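Local coordinates for protein digeranylgeranylglycerophospholipid reductase (Sulfolobus acidocaldarius, PDB 3ATR) that uses FAD to hydrogenate the double bonds of geranylgeranyl chains, giving the saturated lipids of archaeal membranes, at residues E71-G76 with E93-N98; K78-D83 with R204-Q209; A186-L191 with L262-G267; L192-I197 with D256-K261. All coordinates share one frame; numbering follows the deposited sequence.

How the contacts relate
All four contacts reach one mixed sheet. From the N terminus, contact 1 comes first: 71-76 pairs with 93-98 and closes the hairpin of strands 70-80 and 87-97. Contact 2 starts further along strand 70-80, and its loop closes only at strand 202-206. The segments of contacts 1 and 2 therefore alternate along the chain. Contact 3 joins strand 183-193 to the outermost strand, 261-271, and contact 2 crosses it. Contact 4, 192-197 with 256-261, is nested inside the loop of contact 3 and continues the pairing at the end of strand 183-193. Leu191 packs on Asp258 and Lys259 between these two, and Ile197 meets Arg204 between contacts 4 and 2.

Contact 1: residues E71-G76 with E93-N98; sequences ENKING and EGFELN. With DD9 (nonane), chain C.
Lys73 and Glu93 form a salt bridge, with Lys73 NZ 2.8 Å from Glu93 OE2. The lysine uses the carboxylate's anti lone pair. Its chain leaves with CG anti to the backbone N (chi1 -180°) and then bends at chi2 and chi4, which brings the ammonium back to the Glu93 side chain. On the way Lys73 CD passes 4.0 Å from Phe95 CE1, and Lys73 CE lies 3.2 Å from Gly94 O. Glu71 and Glu96 share an outside partner, because Lys222 makes a salt bridge to each. Lys226 takes the other oxygen of Glu71.

Backbone bonds hold the antiparallel hairpin of strands 70-80 and 87-97. Asn72 and Glu96 are a hydrogen-bonded pair, with Glu96 N 2.9 Å from Asn72 O. Ile74 and Gly94 are another, with Ile74 N 2.9 Å from Gly94 O. At the far end a classic beta bulge sets both Glu71 and Asn72 against Glu96. Glu96 O receives Asn72 N at 3.1 Å and, more weakly, Glu71 N.

Further apolar contact lies on the face of Ile74 and Glu96. Ile74 CD1 lies 4.2 Å from Glu96 CG. Ile74 CG2 turns to the bound nonane, 3.9 Å from its C1. Gly94 leaves room for this chain: a CB there would clash with C2 of the nonane. Glu96 also touches Asp50, an FAD-binding residue.

Contact 2: residues K78-D83 with R204-Q209; sequences KLYSPD and RIFIDQ
Lys78 pairs with Arg204 at the start of a parallel match that joins hairpin strand 70-80 to strand 202-206 within the sheet. Lys78 O accepts Ile205 N at 2.8 Å. Leu79 follows on the other face, where Ile205 comes near the bound nonane. The Leu79 CG stands anti to the backbone N (chi1 -174°), and CD1 wedges between two isoleucines. Leu79 CD1 is 3.4 Å from Ile205 CG2 and 3.5 Å from Ile207 CD1, both tighter than usual for carbons.

Tyr80 meets Phe206 ring to ring. Tyr80 N bonds to Ile205 O, and Tyr80 O takes Ile207 N at 3.0 Å. The Tyr80 and Phe206 side chains run side by side and point the same way. Phe206 CE1 sits over the centre of one face of the tyrosine ring, yet the two planes are 37° apart, so the rings meet obliquely. Ile205 O lies at the tyrosine's edge. Farther out, Tyr80 OH lies 3.8 Å from Arg204 CD.

Past the strand, a water bridges Ser81 O and Ile207 O. Pro82 lays its ring on the Ile207 carbonyl, with Pro82 CG 3.3 Å from Ile207 O. A second water lies 2.6 Å from Asp208 OD2 and reaches Pro82 O.

Strand 87-97 flanks strand 70-80, and strand 217-221 flanks 202-206. Helix 360-368 packs on Ser81 and Pro82, and its Asn360 also bonds Asp208.

Contact 3: residues A186-L191 with L262-G267; sequences AYREVL and LLVKGG. With FDA (dihydroflavine-adenine dinucleotide), chain B.
An antiparallel strand pair at the border of the mixed sheet joins 186-191 to 262-267, close to the flavin. Arg188 with Gly266 and Val190 with Val264 are hydrogen-bonded pairs. Arg188 N lies 2.9 Å from Gly266 O. A classic beta bulge then shifts the register: Leu263 and Val264 both face Val190, and Leu263 N reaches Val190 O at 2.7 Å.

On one face, Tyr187 has CG anti to the backbone N (chi1 175°), which lays the ring along the neighbouring strand. Tyr187 CD1 is 3.3 Å from Gly266 O, and its OH lies beside Lys265 CB. Tyr187 OH also donates to Glu189 OE2 at 2.7 Å, on the anti lone pair. Glu189 OE1 is held by Tyr246. With alanine in place of Tyr187, Glu189 OE2 would probably lose this donor and the backbone at Gly266 its cover. Leu262 CD1 meets the Glu189 carboxylate carbon, CD, at 3.4 Å, the two side chains crossing at about a right angle.

On the other face, Val264 CG2 sits over the centre of the Arg188 guanidinium, 3.6 Å above its plane. Val190 CG2 presses on the same methyl, Val264 CG2, at 3.5 Å. Gly266 has backbone angles that call for glycine.

Ala186 CB touches the flavin methyl C7M at 3.4 Å. Strand 226-234 runs on the other side of 183-193, while helix 242-253 packs against Tyr187 and Leu191.

Contact 4: residues L192-I197 with D256-K261; sequences LTKEDI and DVDKSK
Lys194 N bonds to Asp256 O at 2.9 Å, almost perfectly straight (177° at the hydrogen). This bond and the one from Asp258 N to Leu192 O (2.9 Å) flank the antiparallel non-hydrogen-bonded pair Thr193-Val257. Farther on, Leu192 N meets Lys261 O. Between Asp258 and Lys261 the second segment makes a type I beta turn, leading into strand 261-271.

Asp258 has CG anti to the backbone N (chi1 -174°), which carries OD1 to the turn. There Asp258 OD1 accepts from Ser260 N, which makes an Asx turn, and also from Ser260 OG at 2.7 Å. Both donors come from the same face of the carboxylate. A leucine in place of Asp258 would probably leave Ser260 N and OG without this acceptor, so that the turn is held less firmly, by its backbone bonds.

Thr193 OG1 donates to Glu195 O, two residues on, while Thr193 CG2 lies 3.3 Å from Asp256 OD2. Asp256 OD2 is hydrogen-bonded to Tyr219 of strand 217-221. The Lys194 chain runs over the second strand, with Lys194 CE 3.3 Å from Val257 O. Ile197 and Val257 pack on Val227 of strand 226-234. At the outer end Leu192 crosses Lys261, with Leu192 CD1 3.8 Å from Lys261 CD.

Contact 1: residues E71-G76 with E93-N98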
# COMPACT_ATOMS: atom_id res chain seq x y z
N GLU A 71 8.35 -17.85 3.93
CA GLU A 71 9.76 -17.94 4.29
C GLU A 71 9.95 -17.98 5.79
O GLU A 71 10.78 -18.72 6.31
CB GLU A 71 10.57 -16.85 3.62
CG GLU A 71 10.64 -17.07 2.11
CD GLU A 71 11.79 -16.36 1.43
OE1 GLU A 71 12.93 -16.87 1.46
OE2 GLU A 71 11.56 -15.31 0.84
N ASN A 72 9.16 -17.22 6.52
CA ASN A 72 9.40 -17.13 7.95
C ASN A 72 8.16 -16.65 8.67
O ASN A 72 7.57 -15.67 8.27
CB ASN A 72 10.54 -16.12 8.19
CG ASN A 72 11.02 -16.12 9.62
OD1 ASN A 72 11.16 -17.18 10.23
ND2 ASN A 72 11.21 -14.94 10.19
N LYS A 73 7.77 -17.33 9.75
CA LYS A 73 6.61 -16.87 10.52
C LYS A 73 6.99 -15.72 11.44
O LYS A 73 8.04 -15.77 12.08
CB LYS A 73 6.00 -18.04 11.33
CG LYS A 73 4.77 -17.63 12.16
CD LYS A 73 3.59 -17.23 11.28
CE LYS A 73 2.53 -16.48 12.08
NZ LYS A 73 2.02 -17.42 13.14
N ILE A 74 6.16 -14.68 11.49
CA ILE A 74 6.46 -13.51 12.32
C ILE A 74 5.50 -13.47 13.50
O ILE A 74 4.30 -13.65 13.32
CB ILE A 74 6.30 -12.21 11.47
CG1 ILE A 74 7.30 -12.21 10.29
CG2 ILE A 74 6.45 -10.94 12.30
CD1 ILE A 74 8.77 -12.38 10.67
N ASN A 75 6.04 -13.24 14.70
CA ASN A 75 5.24 -13.13 15.93
C ASN A 75 5.16 -11.70 16.51
O ASN A 75 4.47 -11.46 17.53
CB ASN A 75 5.74 -14.15 16.96
CG ASN A 75 5.44 -15.56 16.53
OD1 ASN A 75 6.32 -16.42 16.46
ND2 ASN A 75 4.21 -15.80 16.17
N GLY A 76 5.89 -10.77 15.89
CA GLY A 76 5.77 -9.36 16.23
C GLY A 76 6.82 -8.46 15.65
O GLY A 76 7.58 -8.86 14.76
N GLU A 93 0.75 -11.65 14.77
CA GLU A 93 1.16 -12.67 13.81
C GLU A 93 1.20 -12.15 12.38
O GLU A 93 0.36 -11.35 11.96
CB GLU A 93 0.25 -13.88 13.88
CG GLU A 93 0.42 -14.69 15.16
CD GLU A 93 -0.56 -15.81 15.25
OE1 GLU A 93 -1.58 -15.65 15.96
OE2 GLU A 93 -0.34 -16.85 14.59
N GLY A 94 2.17 -12.64 11.63
CA GLY A 94 2.29 -12.27 10.23
C GLY A 94 3.18 -13.22 9.50
O GLY A 94 3.65 -14.23 10.05
N PHE A 95 3.43 -12.90 8.24
CA PHE A 95 4.18 -13.78 7.39
C PHE A 95 5.25 -12.96 6.68
O PHE A 95 4.96 -11.89 6.18
CB PHE A 95 3.25 -14.38 6.35
CG PHE A 95 2.05 -15.07 6.94
CD1 PHE A 95 2.21 -16.27 7.64
CD2 PHE A 95 0.77 -14.52 6.80
CE1 PHE A 95 1.10 -16.95 8.18
CE2 PHE A 95 -0.34 -15.17 7.36
CZ PHE A 95 -0.19 -16.36 8.05
N GLU A 96 6.46 -13.51 6.64
CA GLU A 96 7.49 -13.13 5.64
C GLU A 96 7.42 -14.09 4.45
O GLU A 96 7.69 -15.31 4.55
CB GLU A 96 8.88 -13.13 6.27
CG GLU A 96 9.39 -11.78 6.60
CD GLU A 96 9.60 -10.92 5.36
OE1 GLU A 96 9.44 -9.70 5.46
OE2 GLU A 96 9.93 -11.48 4.30
N LEU A 97 6.99 -13.53 3.32
CA LEU A 97 6.61 -14.29 2.15
C LEU A 97 7.71 -14.44 1.15
O LEU A 97 8.61 -13.58 1.07
CB LEU A 97 5.48 -13.53 1.41
CG LEU A 97 4.17 -13.36 2.18
CD1 LEU A 97 3.18 -12.71 1.32
CD2 LEU A 97 3.69 -14.71 2.50
N ASN A 98 7.65 -15.53 0.38
CA ASN A 98 8.28 -15.55 -0.93
C ASN A 98 7.17 -14.97 -1.81
O ASN A 98 6.21 -15.67 -2.19
CB ASN A 98 8.67 -16.99 -1.36
CG ASN A 98 9.39 -17.01 -2.71
OD1 ASN A 98 8.97 -16.33 -3.66
ND2 ASN A 98 10.46 -17.79 -2.82
C1 DD9 C . 3.14 -8.90 11.92
C2 DD9 C . 3.54 -8.54 10.50
C3 DD9 C . 2.90 -7.21 10.16
C4 DD9 C . 3.23 -6.83 8.72
C5 DD9 C . 4.31 -5.76 8.70
C6 DD9 C . 3.95 -4.74 7.62
C7 DD9 C . 4.86 -3.51 7.58
C8 DD9 C . 5.61 -3.61 6.25
C9 DD9 C . 5.91 -2.35 5.47

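Contact 2: residues K78-D83 with R204-Q209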
# COMPACT_ATOMS: atom_id res chain seq x y z
N LYS A 78 9.71 -5.32 16.70
CA LYS A 78 10.47 -4.49 17.62
C LYS A 78 10.68 -3.13 16.96
O LYS A 78 11.31 -3.03 15.90
CB LYS A 78 11.80 -5.14 17.92
CG LYS A 78 11.68 -6.53 18.57
CD LYS A 78 11.88 -6.47 20.04
CE LYS A 78 11.73 -7.83 20.74
NZ LYS A 78 12.74 -8.79 20.25
N LEU A 79 10.18 -2.08 17.61
CA LEU A 79 10.33 -0.71 17.14
C LEU A 79 11.39 0.01 17.98
O LEU A 79 11.30 0.07 19.23
CB LEU A 79 8.98 -0.01 17.25
CG LEU A 79 8.83 1.39 16.69
CD1 LEU A 79 8.91 1.35 15.16
CD2 LEU A 79 7.49 2.01 17.15
N TYR A 80 12.40 0.55 17.29
CA TYR A 80 13.54 1.18 17.94
C TYR A 80 13.50 2.70 17.84
O TYR A 80 13.31 3.25 16.74
CB TYR A 80 14.85 0.71 17.32
CG TYR A 80 15.17 -0.76 17.51
CD1 TYR A 80 16.24 -1.15 18.31
CD2 TYR A 80 14.43 -1.75 16.85
CE1 TYR A 80 16.57 -2.52 18.47
CE2 TYR A 80 14.74 -3.12 17.01
CZ TYR A 80 15.81 -3.49 17.82
OH TYR A 80 16.14 -4.81 17.99
N SER A 81 13.73 3.38 18.97
CA SER A 81 13.89 4.84 18.99
C SER A 81 15.16 5.24 18.21
O SER A 81 16.11 4.44 18.11
CB SER A 81 13.98 5.34 20.45
OG SER A 81 15.15 4.82 21.06
N PRO A 82 15.23 6.49 17.72
CA PRO A 82 16.43 6.99 17.02
C PRO A 82 17.70 6.82 17.83
O PRO A 82 18.72 6.42 17.27
CB PRO A 82 16.13 8.49 16.87
CG PRO A 82 14.66 8.53 16.75
CD PRO A 82 14.10 7.41 17.58
N ASP A 83 17.66 7.08 19.14
CA ASP A 83 18.89 6.85 19.95
C ASP A 83 19.17 5.39 20.32
O ASP A 83 20.19 5.10 20.97
CB ASP A 83 18.92 7.73 21.21
CG ASP A 83 17.75 7.46 22.18
OD1 ASP A 83 17.10 6.40 22.14
OD2 ASP A 83 17.50 8.35 23.02
N ARG A 204 12.17 -5.86 12.76
CA ARG A 204 12.80 -4.75 13.47
C ARG A 204 12.54 -3.53 12.61
O ARG A 204 12.75 -3.59 11.41
CB ARG A 204 14.28 -4.95 13.61
CG ARG A 204 14.65 -6.17 14.45
CD ARG A 204 16.16 -6.32 14.50
NE ARG A 204 16.52 -7.65 14.91
CZ ARG A 204 17.75 -8.16 14.87
NH1 ARG A 204 18.79 -7.43 14.44
NH2 ARG A 204 17.95 -9.40 15.26
N ILE A 205 12.04 -2.46 13.22
CA ILE A 205 11.82 -1.22 12.48
C ILE A 205 12.49 -0.12 13.26
O ILE A 205 12.28 -0.01 14.47
CB ILE A 205 10.32 -0.95 12.33
CG1 ILE A 205 9.73 -1.84 11.26
CG2 ILE A 205 10.04 0.55 12.03
CD1 ILE A 205 8.23 -1.76 11.13
N PHE A 206 13.35 0.64 12.59
CA PHE A 206 14.17 1.64 13.25
C PHE A 206 13.71 3.01 12.81
O PHE A 206 13.80 3.33 11.61
CB PHE A 206 15.63 1.47 12.88
CG PHE A 206 16.14 0.09 13.09
CD1 PHE A 206 16.68 -0.30 14.34
CD2 PHE A 206 16.10 -0.83 12.03
CE1 PHE A 206 17.14 -1.59 14.53
CE2 PHE A 206 16.57 -2.11 12.20
CZ PHE A 206 17.09 -2.52 13.44
N ILE A 207 13.19 3.78 13.76
CA ILE A 207 12.76 5.14 13.50
C ILE A 207 13.96 6.08 13.67
O ILE A 207 14.74 5.95 14.64
CB ILE A 207 11.65 5.56 14.47
CG1 ILE A 207 10.53 4.49 14.50
CG2 ILE A 207 11.15 6.96 14.11
CD1 ILE A 207 9.40 4.79 15.41
N ASP A 208 14.14 6.99 12.72
CA ASP A 208 15.28 7.89 12.73
C ASP A 208 15.07 8.87 11.60
O ASP A 208 15.12 8.49 10.41
CB ASP A 208 16.61 7.13 12.58
CG ASP A 208 17.82 7.97 13.00
OD1 ASP A 208 17.92 9.14 12.56
OD2 ASP A 208 18.69 7.44 13.77
N GLN A 209 14.87 10.14 11.96
CA GLN A 209 14.61 11.20 10.97
C GLN A 209 15.86 11.60 10.20
O GLN A 209 15.76 12.32 9.21
CB GLN A 209 14.01 12.47 11.63
CG GLN A 209 12.85 12.22 12.64
CD GLN A 209 11.55 11.70 12.00
OE1 GLN A 209 10.55 12.42 11.88
NE2 GLN A 209 11.56 10.44 11.61
O HOH W 1 16.31 3.93 15.22
O HOH W 2 18.69 4.86 14.37

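Contact 3: residues A186-L191 with L262-G267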
# COMPACT_ATOMS: atom_id res chain seq x y z
N ALA A 186 11.89 3.59 -1.88
CA ALA A 186 12.31 2.56 -0.93
C ALA A 186 13.22 1.57 -1.66
O ALA A 186 13.09 1.36 -2.88
CB ALA A 186 11.06 1.79 -0.34
N TYR A 187 14.15 1.01 -0.91
CA TYR A 187 15.17 0.15 -1.48
C TYR A 187 15.44 -0.94 -0.47
O TYR A 187 15.48 -0.67 0.73
CB TYR A 187 16.45 0.95 -1.70
CG TYR A 187 17.62 0.12 -2.18
CD1 TYR A 187 17.75 -0.22 -3.53
CD2 TYR A 187 18.56 -0.36 -1.26
CE1 TYR A 187 18.85 -1.03 -3.96
CE2 TYR A 187 19.68 -1.12 -1.70
CZ TYR A 187 19.77 -1.46 -3.04
OH TYR A 187 20.82 -2.21 -3.54
N ARG A 188 15.68 -2.16 -0.95
CA ARG A 188 15.97 -3.24 -0.02
C ARG A 188 16.93 -4.24 -0.64
O ARG A 188 17.01 -4.40 -1.88
CB ARG A 188 14.67 -3.97 0.43
CG ARG A 188 13.96 -4.69 -0.73
CD ARG A 188 14.43 -6.22 -0.73
NE ARG A 188 13.70 -7.05 -1.73
CZ ARG A 188 13.90 -7.03 -3.04
NH1 ARG A 188 14.84 -6.23 -3.57
NH2 ARG A 188 13.18 -7.80 -3.81
N GLU A 189 17.60 -4.98 0.23
CA GLU A 189 18.38 -6.12 -0.19
C GLU A 189 18.02 -7.35 0.63
O GLU A 189 17.54 -7.22 1.77
CB GLU A 189 19.87 -5.81 0.04
CG GLU A 189 20.32 -4.58 -0.84
CD GLU A 189 21.81 -4.29 -0.83
OE1 GLU A 189 22.53 -4.66 0.12
OE2 GLU A 189 22.26 -3.63 -1.79
N VAL A 190 18.23 -8.52 0.07
CA VAL A 190 18.12 -9.73 0.91
C VAL A 190 19.50 -10.33 0.92
O VAL A 190 20.12 -10.58 -0.15
CB VAL A 190 17.11 -10.74 0.32
CG1 VAL A 190 16.99 -11.97 1.20
CG2 VAL A 190 15.71 -10.08 0.16
N LEU A 191 19.98 -10.59 2.13
CA LEU A 191 21.35 -11.09 2.34
C LEU A 191 21.31 -12.22 3.32
O LEU A 191 20.44 -12.25 4.16
CB LEU A 191 22.31 -9.99 2.86
CG LEU A 191 22.51 -8.82 1.91
CD1 LEU A 191 21.84 -7.65 2.57
CD2 LEU A 191 23.98 -8.55 1.65
N LEU A 262 24.78 -11.57 -1.07
CA LEU A 262 23.58 -10.83 -1.47
C LEU A 262 22.77 -11.66 -2.47
O LEU A 262 23.31 -12.20 -3.46
CB LEU A 262 23.96 -9.48 -2.06
CG LEU A 262 22.69 -8.74 -2.50
CD1 LEU A 262 22.63 -7.39 -1.93
CD2 LEU A 262 22.50 -8.76 -4.03
N LEU A 263 21.46 -11.72 -2.23
CA LEU A 263 20.59 -12.54 -3.04
C LEU A 263 19.78 -11.72 -4.04
O LEU A 263 19.73 -12.06 -5.24
CB LEU A 263 19.68 -13.39 -2.15
CG LEU A 263 20.39 -14.30 -1.14
CD1 LEU A 263 19.35 -15.09 -0.32
CD2 LEU A 263 21.37 -15.26 -1.82
N VAL A 264 19.17 -10.63 -3.56
CA VAL A 264 18.40 -9.74 -4.46
C VAL A 264 18.57 -8.33 -3.94
O VAL A 264 18.90 -8.11 -2.77
CB VAL A 264 16.86 -10.09 -4.63
CG1 VAL A 264 16.65 -11.43 -5.30
CG2 VAL A 264 16.07 -10.00 -3.30
N LYS A 265 18.37 -7.34 -4.81
CA LYS A 265 18.40 -5.94 -4.35
C LYS A 265 17.56 -5.13 -5.33
O LYS A 265 17.37 -5.55 -6.48
CB LYS A 265 19.89 -5.48 -4.33
CG LYS A 265 20.61 -5.62 -5.72
CD LYS A 265 21.96 -4.91 -5.74
CE LYS A 265 22.76 -5.30 -6.97
NZ LYS A 265 24.13 -4.78 -6.71
N GLY A 266 17.06 -3.98 -4.91
CA GLY A 266 16.30 -3.16 -5.84
C GLY A 266 15.41 -2.21 -5.08
O GLY A 266 15.21 -2.37 -3.85
N GLY A 267 14.85 -1.23 -5.78
CA GLY A 267 14.00 -0.23 -5.13
C GLY A 267 12.81 0.11 -6.01
O GLY A 267 12.81 -0.24 -7.18
PA FDA B . 2.67 -4.52 -8.16
O1A FDA B . 3.68 -3.46 -8.53
O2A FDA B . 3.13 -5.66 -7.29
O5B FDA B . 2.15 -5.26 -9.46
C5B FDA B . 1.79 -4.48 -10.65
C4B FDA B . 1.94 -5.39 -11.87
O4B FDA B . 1.49 -4.71 -13.04
C3B FDA B . 3.39 -5.80 -12.13
O3B FDA B . 3.51 -7.23 -12.01
C2B FDA B . 3.68 -5.26 -13.52
O2B FDA B . 4.44 -6.12 -14.36
C1B FDA B . 2.30 -5.11 -14.15
N9A FDA B . 2.15 -4.00 -15.12
C8A FDA B . 2.38 -2.68 -14.90
N7A FDA B . 1.98 -1.98 -16.00
C5A FDA B . 1.44 -2.90 -16.87
C6A FDA B . 0.89 -2.81 -18.14
N6A FDA B . 0.79 -1.60 -18.77
N1A FDA B . 0.47 -3.96 -18.75
C2A FDA B . 0.56 -5.19 -18.16
N3A FDA B . 1.10 -5.28 -16.91
C4A FDA B . 1.56 -4.16 -16.30
N1 FDA B . 4.03 -3.77 1.52
C2 FDA B . 3.84 -4.77 2.40
O2 FDA B . 2.68 -5.19 2.51
N3 FDA B . 4.87 -5.29 3.16
C4 FDA B . 6.14 -4.85 3.04
O4 FDA B . 7.05 -5.34 3.73
C4X FDA B . 6.43 -3.75 2.13
N5 FDA B . 7.69 -3.23 1.99
C5X FDA B . 7.95 -2.58 0.82
C6 FDA B . 9.29 -2.35 0.51
C7 FDA B . 9.63 -1.71 -0.70
C7M FDA B . 11.12 -1.54 -1.05
C8 FDA B . 8.62 -1.28 -1.52
C8M FDA B . 8.94 -0.60 -2.86
C9 FDA B . 7.24 -1.47 -1.22
C9A FDA B . 6.89 -2.15 -0.02
N10 FDA B . 5.51 -2.35 0.35
C10 FDA B . 5.28 -3.28 1.34
C1' FDA B . 4.45 -2.10 -0.66
C2' FDA B . 4.02 -3.32 -1.50
O2' FDA B . 5.16 -3.96 -2.08
C3' FDA B . 3.09 -2.84 -2.63
O3' FDA B . 2.17 -1.90 -2.04
C4' FDA B . 2.28 -3.95 -3.28
O4' FDA B . 3.16 -5.01 -3.68
C5' FDA B . 1.62 -3.35 -4.54
O5' FDA B . 0.84 -4.40 -5.17
P FDA B . 0.23 -4.11 -6.61
O1P FDA B . -0.41 -5.41 -7.10
O2P FDA B . -0.60 -2.85 -6.48
O3P FDA B . 1.48 -3.64 -7.55

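Contact 4: residues L192-I197 with D256-K261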
# COMPACT_ATOMS: atom_id res chain seq x y z
N LEU A 192 22.20 -13.20 3.17
CA LEU A 192 22.43 -14.16 4.26
C LEU A 192 23.21 -13.47 5.37
O LEU A 192 23.89 -12.45 5.12
CB LEU A 192 23.14 -15.45 3.77
CG LEU A 192 22.40 -16.20 2.63
CD1 LEU A 192 23.05 -17.55 2.26
CD2 LEU A 192 20.93 -16.43 2.95
N THR A 193 23.10 -14.01 6.59
CA THR A 193 23.79 -13.43 7.75
C THR A 193 24.93 -14.31 8.22
O THR A 193 24.90 -15.53 8.04
CB THR A 193 22.84 -13.19 8.95
OG1 THR A 193 22.29 -14.44 9.42
CG2 THR A 193 21.70 -12.28 8.54
N LYS A 194 25.94 -13.67 8.82
CA LYS A 194 27.15 -14.36 9.28
C LYS A 194 26.85 -15.26 10.47
O LYS A 194 27.52 -16.27 10.69
CB LYS A 194 28.18 -13.32 9.68
CG LYS A 194 28.79 -12.55 8.52
CD LYS A 194 29.30 -11.19 9.03
CE LYS A 194 29.97 -10.38 7.92
NZ LYS A 194 31.23 -11.04 7.42
N GLU A 195 25.82 -14.90 11.24
CA GLU A 195 25.46 -15.59 12.47
C GLU A 195 23.94 -15.72 12.53
O GLU A 195 23.23 -15.02 11.79
CB GLU A 195 25.98 -14.79 13.69
CG GLU A 195 27.54 -14.79 13.90
CD GLU A 195 28.16 -16.20 13.99
OE1 GLU A 195 27.53 -17.12 14.55
OE2 GLU A 195 29.28 -16.38 13.48
N ASP A 196 23.45 -16.63 13.37
CA ASP A 196 22.00 -16.83 13.52
C ASP A 196 21.40 -15.52 13.97
O ASP A 196 21.96 -14.81 14.78
CB ASP A 196 21.67 -17.95 14.54
CG ASP A 196 22.15 -19.33 14.10
OD1 ASP A 196 22.45 -19.53 12.90
OD2 ASP A 196 22.26 -20.24 14.97
N ILE A 197 20.25 -15.17 13.39
CA ILE A 197 19.59 -13.95 13.72
C ILE A 197 18.90 -14.06 15.07
O ILE A 197 18.18 -15.04 15.34
CB ILE A 197 18.54 -13.63 12.62
CG1 ILE A 197 19.25 -13.31 11.30
CG2 ILE A 197 17.65 -12.53 13.07
CD1 ILE A 197 18.27 -13.19 10.05
N ASP A 256 25.54 -7.67 10.99
CA ASP A 256 25.69 -9.11 10.85
C ASP A 256 25.48 -9.65 9.43
O ASP A 256 25.64 -10.86 9.22
CB ASP A 256 24.65 -9.80 11.75
CG ASP A 256 23.18 -9.36 11.39
OD1 ASP A 256 22.87 -8.15 11.38
OD2 ASP A 256 22.34 -10.24 11.11
N VAL A 257 25.09 -8.81 8.46
CA VAL A 257 24.89 -9.35 7.09
C VAL A 257 26.21 -9.74 6.44
O VAL A 257 27.24 -9.09 6.68
CB VAL A 257 24.08 -8.43 6.11
CG1 VAL A 257 22.62 -8.39 6.53
CG2 VAL A 257 24.66 -7.02 6.03
N ASP A 258 26.18 -10.80 5.63
CA ASP A 258 27.33 -11.18 4.84
C ASP A 258 27.17 -10.58 3.45
O ASP A 258 26.37 -11.07 2.62
CB ASP A 258 27.45 -12.71 4.78
CG ASP A 258 28.73 -13.18 4.08
OD1 ASP A 258 29.39 -12.38 3.39
OD2 ASP A 258 29.03 -14.38 4.19
N LYS A 259 27.92 -9.50 3.19
CA LYS A 259 27.81 -8.77 1.91
C LYS A 259 28.28 -9.56 0.70
O LYS A 259 27.95 -9.23 -0.43
CB LYS A 259 28.49 -7.41 1.99
CG LYS A 259 27.75 -6.47 2.94
CD LYS A 259 28.72 -5.45 3.50
CE LYS A 259 27.98 -4.41 4.30
NZ LYS A 259 28.93 -3.56 5.05
N SER A 260 29.02 -10.63 0.93
CA SER A 260 29.37 -11.52 -0.17
C SER A 260 28.22 -12.49 -0.53
O SER A 260 28.33 -13.26 -1.47
CB SER A 260 30.68 -12.27 0.16
OG SER A 260 30.46 -13.30 1.12
N LYS A 261 27.10 -12.41 0.21
CA LYS A 261 25.99 -13.35 0.01
C LYS A 261 24.69 -12.58 -0.20
O LYS A 261 23.67 -12.85 0.44
CB LYS A 261 25.80 -14.28 1.21
CG LYS A 261 27.05 -15.12 1.55
CD LYS A 261 26.70 -16.61 1.54
CE LYS A 261 26.26 -17.04 0.11
NZ LYS A 261 26.38 -18.52 -0.18